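Local coordinates for protein cyanophycinase-like exopeptidase (PDB 6NQC) that probably hydrolyses peptide bonds as a serine peptidase of family S51, the family of cyanophycinase and related exopeptidases, at residues G24-V29 with D230-V235; E40-L45 with R81-R86; G152-A157 with I187-K192. All blocks are in the same frame, centred on the assembly; numbering follows the deposited sequence.

Interaction 1 (G24-V29 with D230-V235)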
loop_
_atom_site.group_PDB
_atom_site.type_symbol
_atom_site.label_atom_id
_atom_site.label_comp_id
_atom_site.label_asym_id
_atom_site.label_seq_id
_atom_site.Cartn_x
_atom_site.Cartn_y
_atom_site.Cartn_z
ATOM N N GLY A 24 8.915 -7.453 -7.087
ATOM C CA GLY A 24 9.384 -6.775 -5.911
ATOM C C GLY A 24 8.585 -7.119 -4.662
ATOM O O GLY A 24 7.505 -7.717 -4.677
ATOM N N SER A 25 9.135 -6.708 -3.535
ATOM C CA SER A 25 8.437 -6.896 -2.268
ATOM C C SER A 25 7.140 -6.088 -2.261
ATOM O O SER A 25 7.066 -4.981 -2.808
ATOM C CB SER A 25 9.304 -6.447 -1.095
ATOM O OG SER A 25 10.469 -7.274 -1.038
ATOM N N LEU A 26 6.133 -6.640 -1.600
ATOM C CA LEU A 26 4.804 -6.044 -1.502
ATOM C C LEU A 26 4.449 -5.902 -0.027
ATOM O O LEU A 26 4.338 -6.910 0.688
ATOM C CB LEU A 26 3.770 -6.906 -2.222
ATOM C CG LEU A 26 2.391 -6.263 -2.432
ATOM C CD1 LEU A 26 2.493 -4.969 -3.156
ATOM C CD2 LEU A 26 1.567 -7.258 -3.241
ATOM N N GLY A 27 4.223 -4.667 0.409
ATOM C CA GLY A 27 3.896 -4.362 1.789
ATOM C C GLY A 27 2.466 -3.854 1.950
ATOM O O GLY A 27 2.040 -2.919 1.273
ATOM N N LEU A 28 1.757 -4.462 2.887
ATOM C CA LEU A 28 0.419 -4.030 3.306
ATOM C C LEU A 28 0.492 -3.515 4.734
ATOM O O LEU A 28 0.808 -4.277 5.661
ATOM C CB LEU A 28 -0.569 -5.198 3.202
ATOM C CG LEU A 28 -0.475 -6.037 1.929
ATOM C CD1 LEU A 28 -1.349 -7.260 2.000
ATOM C CD2 LEU A 28 -0.840 -5.167 0.746
ATOM N N VAL A 29 0.219 -2.217 4.932
ATOM C CA VAL A 29 0.429 -1.564 6.220
ATOM C C VAL A 29 -0.905 -1.092 6.778
ATOM O O VAL A 29 -1.682 -0.443 6.080
ATOM C CB VAL A 29 1.412 -0.399 6.083
ATOM C CG1 VAL A 29 1.721 0.250 7.411
ATOM C CG2 VAL A 29 2.761 -0.931 5.464
ATOM N N ASP A 230 7.221 -16.537 -1.530
ATOM C CA ASP A 230 5.788 -16.576 -1.792
ATOM C C ASP A 230 4.928 -16.560 -0.538
ATOM O O ASP A 230 3.704 -16.706 -0.638
ATOM C CB ASP A 230 5.417 -17.830 -2.623
ATOM C CG ASP A 230 5.548 -17.596 -4.123
ATOM O OD1 ASP A 230 5.175 -16.496 -4.591
ATOM O OD2 ASP A 230 6.038 -18.509 -4.829
ATOM N N HIS A 231 5.523 -16.431 0.630
ATOM C CA HIS A 231 4.761 -16.332 1.863
ATOM C C HIS A 231 4.745 -14.888 2.341
ATOM O O HIS A 231 5.513 -14.036 1.906
ATOM C CB HIS A 231 5.337 -17.241 2.959
ATOM C CG HIS A 231 6.711 -16.855 3.383
ATOM N ND1 HIS A 231 7.822 -17.113 2.610
ATOM C CD2 HIS A 231 7.158 -16.218 4.494
ATOM C CE1 HIS A 231 8.898 -16.645 3.226
ATOM N NE2 HIS A 231 8.523 -16.101 4.373
ATOM N N TRP A 232 3.836 -14.620 3.252
ATOM C CA TRP A 232 3.638 -13.308 3.826
ATOM C C TRP A 232 4.076 -13.333 5.277
ATOM O O TRP A 232 3.740 -14.254 6.024
ATOM C CB TRP A 232 2.169 -12.930 3.781
ATOM C CG TRP A 232 1.598 -12.732 2.420
ATOM C CD1 TRP A 232 1.120 -13.679 1.586
ATOM C CD2 TRP A 232 1.451 -11.478 1.747
ATOM N NE1 TRP A 232 0.665 -13.102 0.428
ATOM C CE2 TRP A 232 0.872 -11.746 0.501
ATOM C CE3 TRP A 232 1.772 -10.152 2.083
ATOM C CZ2 TRP A 232 0.577 -10.741 -0.412
ATOM C CZ3 TRP A 232 1.514 -9.162 1.160
ATOM C CH2 TRP A 232 0.910 -9.461 -0.070
ATOM N N GLN A 233 4.757 -12.296 5.692
ATOM C CA GLN A 233 5.291 -12.232 7.044
ATOM C C GLN A 233 4.822 -10.965 7.730
ATOM O O GLN A 233 4.745 -9.900 7.111
ATOM C CB GLN A 233 6.809 -12.305 7.012
ATOM C CG GLN A 233 7.401 -12.776 8.331
ATOM C CD GLN A 233 8.907 -12.787 8.305
ATOM O OE1 GLN A 233 9.524 -13.027 7.261
ATOM N NE2 GLN A 233 9.511 -12.516 9.449
ATOM N N VAL A 234 4.466 -11.114 8.999
ATOM C CA VAL A 234 3.927 -10.044 9.815
ATOM C C VAL A 234 5.099 -9.252 10.367
ATOM O O VAL A 234 6.124 -9.836 10.745
ATOM C CB VAL A 234 3.069 -10.595 10.967
ATOM C CG1 VAL A 234 2.559 -9.439 11.862
ATOM C CG2 VAL A 234 1.936 -11.424 10.469
ATOM N N VAL A 235 4.945 -7.931 10.408
ATOM C CA VAL A 235 5.950 -7.007 10.920
ATOM C C VAL A 235 5.246 -5.953 11.772
ATOM O O VAL A 235 4.109 -5.552 11.496
ATOM C CB VAL A 235 6.744 -6.341 9.771
ATOM C CG1 VAL A 235 7.738 -5.326 10.331
ATOM C CG2 VAL A 235 7.469 -7.381 8.915
#

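Interaction 2 (E40-L45 with R81-R86). With SO4 (sulfate ion), chain B.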
loop_
_atom_site.group_PDB
_atom_site.type_symbol
_atom_site.label_atom_id
_atom_site.label_comp_id
_atom_site.label_asym_id
_atom_site.label_seq_id
_atom_site.Cartn_x
_atom_site.Cartn_y
_atom_site.Cartn_z
ATOM N N GLU A 40 12.360 0.676 10.265
ATOM C CA GLU A 40 13.171 -0.424 9.782
ATOM C C GLU A 40 12.416 -1.256 8.751
ATOM O O GLU A 40 13.035 -1.794 7.819
ATOM C CB GLU A 40 13.641 -1.317 10.925
ATOM C CG GLU A 40 14.573 -2.476 10.448
ATOM C CD GLU A 40 15.647 -2.042 9.417
ATOM O OE1 GLU A 40 15.647 -2.588 8.275
ATOM O OE2 GLU A 40 16.484 -1.173 9.753
ATOM N N PHE A 41 11.100 -1.371 8.882
ATOM C CA PHE A 41 10.323 -2.015 7.823
ATOM C C PHE A 41 10.486 -1.283 6.495
ATOM O O PHE A 41 10.750 -1.919 5.452
ATOM C CB PHE A 41 8.847 -2.076 8.209
ATOM C CG PHE A 41 7.971 -2.622 7.116
ATOM C CD1 PHE A 41 8.174 -3.913 6.633
ATOM C CD2 PHE A 41 6.975 -1.850 6.565
ATOM C CE1 PHE A 41 7.387 -4.411 5.606
ATOM C CE2 PHE A 41 6.165 -2.338 5.572
ATOM C CZ PHE A 41 6.383 -3.620 5.080
ATOM N N GLU A 42 10.301 0.054 6.500
ATOM C CA GLU A 42 10.373 0.808 5.248
ATOM C C GLU A 42 11.793 0.720 4.661
ATOM O O GLU A 42 11.968 0.570 3.437
ATOM C CB GLU A 42 9.948 2.266 5.462
ATOM C CG GLU A 42 8.399 2.389 5.659
ATOM C CD GLU A 42 7.879 3.726 6.151
ATOM O OE1 GLU A 42 8.635 4.739 6.148
ATOM O OE2 GLU A 42 6.680 3.766 6.505
ATOM N N LYS A 43 12.817 0.800 5.523
ATOM C CA LYS A 43 14.196 0.635 5.056
ATOM C C LYS A 43 14.403 -0.706 4.375
ATOM O O LYS A 43 15.052 -0.781 3.320
ATOM C CB LYS A 43 15.178 0.790 6.205
ATOM C CG LYS A 43 16.616 0.881 5.725
ATOM C CD LYS A 43 17.612 1.072 6.888
ATOM C CE LYS A 43 19.009 0.575 6.456
ATOM N NZ LYS A 43 20.128 1.317 7.092
ATOM N N SER A 44 13.920 -1.793 4.988
ATOM C CA SER A 44 14.084 -3.114 4.387
ATOM C C SER A 44 13.451 -3.190 2.998
ATOM O O SER A 44 13.960 -3.890 2.116
ATOM C CB SER A 44 13.482 -4.186 5.308
ATOM O OG SER A 44 12.052 -4.117 5.388
ATOM N N LEU A 45 12.308 -2.519 2.795
ATOM C CA LEU A 45 11.683 -2.489 1.480
ATOM C C LEU A 45 12.559 -1.757 0.476
ATOM O O LEU A 45 12.619 -2.142 -0.705
ATOM C CB LEU A 45 10.322 -1.797 1.562
ATOM C CG LEU A 45 9.208 -2.504 2.322
ATOM C CD1 LEU A 45 7.938 -1.621 2.406
ATOM C CD2 LEU A 45 8.888 -3.813 1.632
ATOM N N ARG A 81 9.626 13.107 3.823
ATOM C CA ARG A 81 11.003 13.533 3.652
ATOM C C ARG A 81 11.819 13.251 4.907
ATOM O O ARG A 81 12.954 12.771 4.824
ATOM C CB ARG A 81 11.044 15.018 3.298
ATOM C CG ARG A 81 12.430 15.522 2.900
ATOM C CD ARG A 81 12.329 16.939 2.338
ATOM N NE ARG A 81 12.058 16.973 0.898
ATOM C CZ ARG A 81 11.816 18.087 0.212
ATOM N NH1 ARG A 81 11.804 19.272 0.843
ATOM N NH2 ARG A 81 11.601 18.028 -1.099
ATOM N N GLN A 82 11.249 13.515 6.082
ATOM C CA GLN A 82 11.992 13.294 7.323
ATOM C C GLN A 82 12.220 11.819 7.589
ATOM O O GLN A 82 13.262 11.443 8.126
ATOM C CB GLN A 82 11.258 13.964 8.494
ATOM C CG GLN A 82 11.206 15.487 8.324
ATOM C CD GLN A 82 10.390 16.218 9.398
ATOM O OE1 GLN A 82 10.495 17.450 9.542
ATOM N NE2 GLN A 82 9.562 15.473 10.126
ATOM N N GLN A 83 11.288 10.953 7.185
ATOM C CA GLN A 83 11.562 9.527 7.295
ATOM C C GLN A 83 12.717 9.141 6.373
ATOM O O GLN A 83 13.658 8.460 6.796
ATOM C CB GLN A 83 10.317 8.702 6.993
ATOM C CG GLN A 83 10.542 7.195 7.057
ATOM C CD GLN A 83 10.335 6.634 8.431
ATOM O OE1 GLN A 83 10.760 7.232 9.427
ATOM N NE2 GLN A 83 9.691 5.476 8.512
ATOM N N ALA A 84 12.653 9.569 5.112
ATOM C CA ALA A 84 13.700 9.218 4.155
ATOM C C ALA A 84 15.063 9.700 4.637
ATOM O O ALA A 84 16.068 8.997 4.497
ATOM C CB ALA A 84 13.372 9.818 2.794
ATOM N N ASP A 85 15.114 10.898 5.217
ATOM C CA ASP A 85 16.372 11.401 5.770
ATOM C C ASP A 85 16.884 10.522 6.912
ATOM O O ASP A 85 18.079 10.219 6.989
ATOM C CB ASP A 85 16.183 12.841 6.261
ATOM C CG ASP A 85 16.026 13.840 5.106
ATOM O OD1 ASP A 85 16.337 13.476 3.945
ATOM O OD2 ASP A 85 15.580 14.978 5.369
ATOM N N ARG A 86 16.000 10.102 7.812
ATOM C CA ARG A 86 16.427 9.218 8.887
ATOM C C ARG A 86 16.981 7.908 8.349
ATOM O O ARG A 86 17.887 7.331 8.941
ATOM C CB ARG A 86 15.258 8.927 9.845
ATOM C CG ARG A 86 14.782 10.141 10.636
ATOM C CD ARG A 86 13.874 9.749 11.807
ATOM N NE ARG A 86 12.568 9.303 11.350
ATOM C CZ ARG A 86 11.547 10.117 11.109
ATOM N NH1 ARG A 86 11.678 11.419 11.301
ATOM N NH2 ARG A 86 10.397 9.617 10.681
HETATM S S SO4 B . 11.184 16.051 -4.141
HETATM O O1 SO4 B . 10.277 17.112 -4.631
HETATM O O2 SO4 B . 12.273 16.635 -3.353
HETATM O O3 SO4 B . 11.775 15.317 -5.282
HETATM O O4 SO4 B . 10.433 15.171 -3.250
#

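Interaction 3 (G152-A157 with I187-K192)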
loop_
_atom_site.group_PDB
_atom_site.type_symbol
_atom_site.label_atom_id
_atom_site.label_comp_id
_atom_site.label_asym_id
_atom_site.label_seq_id
_atom_site.Cartn_x
_atom_site.Cartn_y
_atom_site.Cartn_z
ATOM N N GLY A 152 1.487 -0.005 0.491
ATOM C CA GLY A 152 0.391 0.903 0.719
ATOM C C GLY A 152 -0.072 0.824 2.152
ATOM O O GLY A 152 -0.123 -0.256 2.764
ATOM N N CYS A 153 -0.361 1.991 2.709
ATOM C CA CYS A 153 -0.764 2.126 4.099
ATOM C C CYS A 153 -2.209 2.608 4.165
ATOM O O CYS A 153 -2.574 3.579 3.490
ATOM C CB CYS A 153 0.168 3.085 4.822
ATOM S SG CYS A 153 -0.306 3.404 6.494
ATOM N N SER A 154 -3.028 1.896 4.949
ATOM C CA SER A 154 -4.442 2.210 5.160
ATOM C C SER A 154 -5.163 2.230 3.813
ATOM O O SER A 154 -5.268 1.180 3.159
ATOM C CB SER A 154 -4.560 3.535 5.926
ATOM O OG SER A 154 -5.887 3.691 6.357
ATOM N N ALA A 155 -5.611 3.408 3.354
ATOM C CA ALA A 155 -6.231 3.497 2.037
ATOM C C ALA A 155 -5.330 2.912 0.971
ATOM O O ALA A 155 -5.811 2.345 -0.020
ATOM C CB ALA A 155 -6.568 4.941 1.674
ATOM N N GLY A 156 -4.008 3.108 1.121
ATOM C CA GLY A 156 -3.072 2.624 0.124
ATOM C C GLY A 156 -2.994 1.119 0.046
ATOM O O GLY A 156 -2.682 0.558 -1.007
ATOM N N ALA A 157 -3.255 0.450 1.152
ATOM C CA ALA A 157 -3.371 -0.993 1.138
ATOM C C ALA A 157 -4.714 -1.447 0.566
ATOM O O ALA A 157 -4.788 -2.457 -0.147
ATOM C CB ALA A 157 -3.172 -1.528 2.549
ATOM N N ILE A 187 -8.477 -4.957 5.543
ATOM C CA ILE A 187 -9.093 -3.952 6.388
ATOM C C ILE A 187 -7.982 -3.359 7.269
ATOM O O ILE A 187 -7.436 -4.089 8.110
ATOM C CB ILE A 187 -10.224 -4.538 7.236
ATOM C CG1 ILE A 187 -11.280 -5.111 6.298
ATOM C CG2 ILE A 187 -10.817 -3.450 8.088
ATOM C CD1 ILE A 187 -12.320 -5.983 6.969
ATOM N N PRO A 188 -7.619 -2.098 7.081
ATOM C CA PRO A 188 -6.544 -1.495 7.884
ATOM C C PRO A 188 -7.089 -0.986 9.208
ATOM O O PRO A 188 -8.250 -1.120 9.485
ATOM C CB PRO A 188 -6.068 -0.340 7.012
ATOM C CG PRO A 188 -7.299 0.066 6.194
ATOM C CD PRO A 188 -8.110 -1.204 6.012
ATOM N N HIS A 189 -6.202 -0.371 10.017
ATOM C CA HIS A 189 -6.618 0.238 11.284
ATOM C C HIS A 189 -7.529 -0.738 12.029
ATOM O O HIS A 189 -8.563 -0.317 12.588
ATOM C CB HIS A 189 -7.394 1.545 11.074
ATOM C CG HIS A 189 -6.596 2.648 10.444
ATOM N ND1 HIS A 189 -5.763 3.475 11.161
ATOM C CD2 HIS A 189 -6.565 3.101 9.176
ATOM C CE1 HIS A 189 -5.212 4.357 10.345
ATOM N NE2 HIS A 189 -5.676 4.140 9.128
ATOM N N PHE A 190 -7.228 -2.039 11.975
ATOM C CA PHE A 190 -8.261 -3.015 12.303
ATOM C C PHE A 190 -8.745 -2.900 13.749
ATOM O O PHE A 190 -9.926 -3.141 14.036
ATOM C CB PHE A 190 -7.758 -4.420 12.095
ATOM C CG PHE A 190 -8.837 -5.467 12.169
ATOM C CD1 PHE A 190 -9.775 -5.593 11.166
ATOM C CD2 PHE A 190 -8.894 -6.330 13.227
ATOM C CE1 PHE A 190 -10.736 -6.554 11.233
ATOM C CE2 PHE A 190 -9.877 -7.326 13.277
ATOM C CZ PHE A 190 -10.782 -7.411 12.297
ATOM N N ASN A 191 -7.862 -2.532 14.646
ATOM C CA ASN A 191 -8.178 -2.449 16.057
ATOM C C ASN A 191 -9.005 -1.223 16.391
ATOM O O ASN A 191 -9.551 -1.159 17.493
ATOM C CB ASN A 191 -6.879 -2.483 16.889
ATOM C CG ASN A 191 -5.900 -1.387 16.516
ATOM O OD1 ASN A 191 -5.502 -1.254 15.349
ATOM N ND2 ASN A 191 -5.475 -0.598 17.521
ATOM N N LYS A 192 -9.154 -0.284 15.462
ATOM C CA LYS A 192 -9.930 0.933 15.702
ATOM C C LYS A 192 -11.046 1.211 14.703
ATOM O O LYS A 192 -12.002 1.882 15.088
ATOM C CB LYS A 192 -8.978 2.149 15.739
ATOM C CG LYS A 192 -7.794 1.950 16.709
ATOM C CD LYS A 192 -7.370 3.257 17.358
ATOM C CE LYS A 192 -6.808 3.043 18.756
ATOM N NZ LYS A 192 -7.629 3.766 19.781
#

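Interaction 1 (G24-V29 with D230-V235)
L26 and L28 meet the indole of W232 across one face of the main mixed sheet. Strands 26-29 and 232-236 are not direct neighbours there. Strand 221-225 runs between them, and the closest CA pair, L26 with W232, is 9.1 Å apart. No hydrogen bond joins the two segments. The indole of W232 spans the gap over strand 221-225.

The tight part is the six-membered end of the indole. L28 CD1 lies 3.5 Å from W232 CZ3 and also touches CH2. The side chains of L28 and W232 cross at about a right angle. L26 adds two atoms. Its CD2 packs 3.9 Å from W232 CH2, and its carbonyl O lies 3.6 Å from W232 CZ3. Both L28 CD1 and L26 O come at the ring obliquely. The W232 side chain starts beside its backbone N (chi1 -66°), and the length of the indole then carries CZ3 and CH2 across the middle strand. L26 has CG anti to its N (chi1 -168°), which helps place CD2 beside CH2. All three residues are buried.

The contact thins out away from the indole. On the segment 230-235 side, D230 is exposed to solvent and stays clear of segment 24-29.

This is apolar packing over one face of the sheet. W232 also rests on L223 and K225 of the intervening strand, and its ring meets that of F259. L26 touches I181 and L28 touches L160. On the other edge of strand 26-29, G27 is hydrogen-bonded to L150 and G152 of strand 149-153. Helix 39-51 packs against S25 and V29 through L45 and F41.

Interaction 2 (E40-L45 with R81-R86)
Two helices that flank the main sheet, 39-51 and 70-87, are linked here by one buried polar bridge between E42 and Q83. Q83 NE2 donates to E42 OE1 at 2.7 Å. The N-H...O angle is 162°, so the bond is fairly straight. The acceptor lies close to the amide plane of Q83. Seen from the glutamate, however, the donor stands above the carboxylate plane, 61° out of it. The two flat groups are steeply turned, with their planes 73° apart, and the side chains cross at about a right angle.

The chains reach each other in different ways. E42 is extended beyond CG and spans toward helix 70-87. Q83 has CG anti to its backbone N and then bends at chi2, which turns the amide toward the carboxylate. Q83 CG also lies 3.2 Å from E42 OE1.

In this alpha/beta fold the helices pack beside a sheet whose parallel part includes strand 57-61. F58 of that strand touches both E42 and Q83, and it also meets A84. The loop before helix 39-51 is tied into the bridge. Y34 N donates to E42 OE2, and Q83 NE2 also donates to L35 O. Both carboxylate oxygens thus have a hydrogen-bond donor. At the far side of the amide, R86 NH2 donates to Q83 OE1 at 2.7 Å, from above the carbonyl plane. This bond helps fix the rotation of the amide and probably strengthens its N-H as a donor.

Two residues before Q83 on helix 70-87, R81 NH2 donates to O2 of a sulfate ion at 2.7 Å. The oxygen lies at the edge of the guanidinium. The sulfate, probably from the crystallisation liquor, also accepts a hydrogen bond from F93 N.

Interaction 3 (G152-A157 with I187-K192)
S154 presents its hydroxyl to the imidazole edge of H189. The serine sits on a sharp strand-to-helix turn of the sequence G-C-S-A-G, consistent with a nucleophile elbow. S154, H189 and E219 are placed as in a Ser-His-Glu catalytic triad and are probably that of this S51 peptidase.

The H189 ring is met at its edge, with S154 OG near the ring plane. OG lies 2.8 Å from H189 NE2 and 3.0 Å from CD2, so the hydroxyl is displaced toward the CD2 side of NE2. The N-H...O angle is only 116°, and the hydrogen bond is weak. The other ring nitrogen, H189 ND1, is hydrogen-bonded to E219 OE2, which probably fixes the imidazole orientation.

S154 has a positive phi of 57°, as in the strained turn of an elbow. Its OG is anti to the backbone N (chi1 -168°), which points the hydroxyl to the histidine. P188, just before H189, packs against the serine backbone and bears on the turn from one side. The nearest approach there is P188 CB to S154 CA, 3.5 Å.

In the fold
Segment 24-29 connects the three contacts. V29 lies beside the probable nucleophile elbow of interaction 3: V29 N to G152 O and V29 O to S154 N are both 2.9 Å, two probable hydrogen bonds, one to strand 149-153 and one to the turn that follows it. The same V29 faces helix 39-51 of interaction 2, with V29 CG2 3.7 Å from F41 CE2. S25 CB also packs 3.8 Å from L45 CD2. Interaction 1 therefore touches both others. Interactions 2 and 3 do not touch, and their nearest atoms are about 7 Å apart. The centre of interaction 1 is about 14 Å from that of interaction 3, the probable active site, and the centre of interaction 2 about 19 Å.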